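Local coordinates for protein succinyl-CoA ligase (ADP-forming) subunit alpha (Methanosaeta concilii, PDB 6HXI) that binds coenzyme A and joins a region of the CoA-ligase family to one related to the C-terminal domain of citrate synthase, at residues Ala224-Ala229 and Gly323-Phe328. Residues are numbered along the deposited sequence; the frame is centred on the assembly and turned at random.
Sequences AIKMIA and GIVQKF
Where helix 308-322 ends, beside the mixed beta sheet of the CoA-ligase part of the chain, Ile324 and Val325 pack on the side chain of Lys226, the residue that leads into strand 227-233. Gly323 makes the turn out of the helix with a positive phi of 81°, a conformation that favours glycine, and the two branched residues follow at once. The contact is small and mostly aliphatic, and it uses the methylene chain of the lysine. Val325 meets the root of that chain: its CG2 methyl lies 3.6 Å from Lys226 CG and 3.7 Å from Lys226 CB. The CG2 branch of Ile324 extends the same surface, at 3.8 Å from both CB and CD of Lys226. Farther out, Lys226 CE passes 3.7 Å from the carbonyl O of Ile324, in van der Waals contact. A bend at chi2 (-74°) turns the lysine away from a straight course, and its NZ hydrogen-bonds to the carbonyl O of Pro223, three residues earlier in the chain. Lysine thus suits a half-open place, giving its methylenes to the two methyls and its ammonium to a backbone oxygen. Val325, compact and branched at CB, is buried and also touches Cys171 and Asp194, whereas Ile324 lies at the surface and applies one branch to the lysine. Around this junction, Met227 and Val325 both touch Leu319 of helix 308-322, while Ile228 packs on helix 212-221; strand 227-233 itself runs between the parallel strands 172-176 and 255-260.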
loop_
_atom_site.group_PDB
_atom_site.type_symbol
_atom_site.label_atom_id
_atom_site.label_comp_id
_atom_site.label_asym_id
_atom_site.label_seq_id
_atom_site.Cartn_x
_atom_site.Cartn_y
_atom_site.Cartn_z
ATOM N N ALA B 224 -21.861 -20.242 61.715
ATOM C CA ALA B 224 -20.684 -19.363 61.696
ATOM C C ALA B 224 -20.950 -17.945 62.245
ATOM O O ALA B 224 -20.046 -17.331 62.830
ATOM C CB ALA B 224 -20.144 -19.280 60.287
ATOM N N ILE B 225 -22.202 -17.449 62.054
ATOM C CA ILE B 225 -22.715 -16.148 62.492
ATOM C C ILE B 225 -23.283 -16.267 63.919
ATOM O O ILE B 225 -24.162 -17.101 64.171
ATOM C CB ILE B 225 -23.762 -15.596 61.473
ATOM C CG1 ILE B 225 -23.075 -15.190 60.148
ATOM C CG2 ILE B 225 -24.593 -14.422 62.063
ATOM C CD1 ILE B 225 -23.961 -15.148 58.900
ATOM N N LYS B 226 -22.782 -15.416 64.837
ATOM C CA LYS B 226 -23.207 -15.352 66.243
ATOM C C LYS B 226 -23.861 -13.983 66.544
ATOM O O LYS B 226 -24.452 -13.791 67.603
ATOM C CB LYS B 226 -21.991 -15.555 67.179
ATOM C CG LYS B 226 -20.962 -16.591 66.724
ATOM C CD LYS B 226 -21.434 -18.029 66.881
ATOM C CE LYS B 226 -20.361 -19.010 66.498
ATOM N NZ LYS B 226 -20.897 -20.388 66.451
ATOM N N MET B 227 -23.755 -13.036 65.606
ATOM C CA MET B 227 -24.231 -11.671 65.793
ATOM C C MET B 227 -24.906 -11.144 64.527
ATOM O O MET B 227 -24.367 -11.328 63.430
ATOM C CB MET B 227 -22.985 -10.833 66.079
ATOM C CG MET B 227 -23.177 -9.743 67.043
ATOM S SD MET B 227 -21.589 -8.901 67.189
ATOM C CE MET B 227 -22.129 -7.266 67.019
ATOM N N ILE B 228 -26.072 -10.471 64.667
ATOM C CA ILE B 228 -26.772 -9.865 63.517
ATOM C C ILE B 228 -26.800 -8.332 63.678
ATOM O O ILE B 228 -26.956 -7.826 64.781
ATOM C CB ILE B 228 -28.169 -10.485 63.192
ATOM C CG1 ILE B 228 -28.133 -12.045 63.235
ATOM C CG2 ILE B 228 -28.692 -9.984 61.822
ATOM C CD1 ILE B 228 -29.504 -12.765 63.287
ATOM N N ALA B 229 -26.549 -7.601 62.601
ATOM C CA ALA B 229 -26.547 -6.139 62.635
ATOM C C ALA B 229 -27.295 -5.616 61.426
ATOM O O ALA B 229 -27.066 -6.104 60.322
ATOM C CB ALA B 229 -25.117 -5.617 62.633
ATOM N N GLY B 323 -18.266 -16.841 75.691
ATOM C CA GLY B 323 -17.456 -17.767 74.913
ATOM C C GLY B 323 -18.077 -18.175 73.596
ATOM O O GLY B 323 -17.517 -19.020 72.891
ATOM N N ILE B 324 -19.230 -17.556 73.236
ATOM C CA ILE B 324 -19.955 -17.822 71.981
ATOM C C ILE B 324 -19.022 -17.570 70.783
ATOM O O ILE B 324 -18.979 -18.368 69.845
ATOM C CB ILE B 324 -21.325 -17.073 71.902
ATOM C CG1 ILE B 324 -22.258 -17.499 73.068
ATOM C CG2 ILE B 324 -22.008 -17.312 70.554
ATOM C CD1 ILE B 324 -23.614 -16.758 73.188
ATOM N N VAL B 325 -18.210 -16.503 70.895
ATOM C CA VAL B 325 -17.201 -16.094 69.921
ATOM C C VAL B 325 -15.820 -16.257 70.574
ATOM O O VAL B 325 -15.636 -15.873 71.736
ATOM C CB VAL B 325 -17.440 -14.647 69.398
ATOM C CG1 VAL B 325 -16.340 -14.211 68.437
ATOM C CG2 VAL B 325 -18.794 -14.533 68.713
ATOM N N GLN B 326 -14.870 -16.852 69.831
ATOM C CA GLN B 326 -13.492 -17.043 70.277
ATOM C C GLN B 326 -12.563 -16.113 69.494
ATOM O O GLN B 326 -12.814 -15.845 68.315
ATOM C CB GLN B 326 -13.054 -18.509 70.117
ATOM C CG GLN B 326 -11.965 -18.947 71.116
ATOM C CD GLN B 326 -11.047 -20.045 70.605
ATOM O OE1 GLN B 326 -11.366 -20.795 69.669
ATOM N NE2 GLN B 326 -9.877 -20.168 71.220
ATOM N N LYS B 327 -11.483 -15.637 70.147
ATOM C CA LYS B 327 -10.500 -14.727 69.552
ATOM C C LYS B 327 -9.442 -15.445 68.690
ATOM O O LYS B 327 -8.534 -16.090 69.216
ATOM C CB LYS B 327 -9.854 -13.842 70.631
ATOM C CG LYS B 327 -9.516 -12.446 70.137
ATOM C CD LYS B 327 -9.550 -11.438 71.278
ATOM C CE LYS B 327 -9.394 -10.015 70.798
ATOM N NZ LYS B 327 -7.977 -9.685 70.488
ATOM N N PHE B 328 -9.560 -15.301 67.357
ATOM C CA PHE B 328 -8.659 -15.908 66.370
ATOM C C PHE B 328 -7.460 -15.018 65.996
ATOM O O PHE B 328 -7.496 -13.794 66.167
ATOM C CB PHE B 328 -9.435 -16.363 65.114
ATOM C CG PHE B 328 -10.018 -15.248 64.283
ATOM C CD1 PHE B 328 -11.278 -14.734 64.564
ATOM C CD2 PHE B 328 -9.315 -14.723 63.201
ATOM C CE1 PHE B 328 -11.817 -13.705 63.788
ATOM C CE2 PHE B 328 -9.850 -13.690 62.434
ATOM C CZ PHE B 328 -11.097 -13.188 62.729
#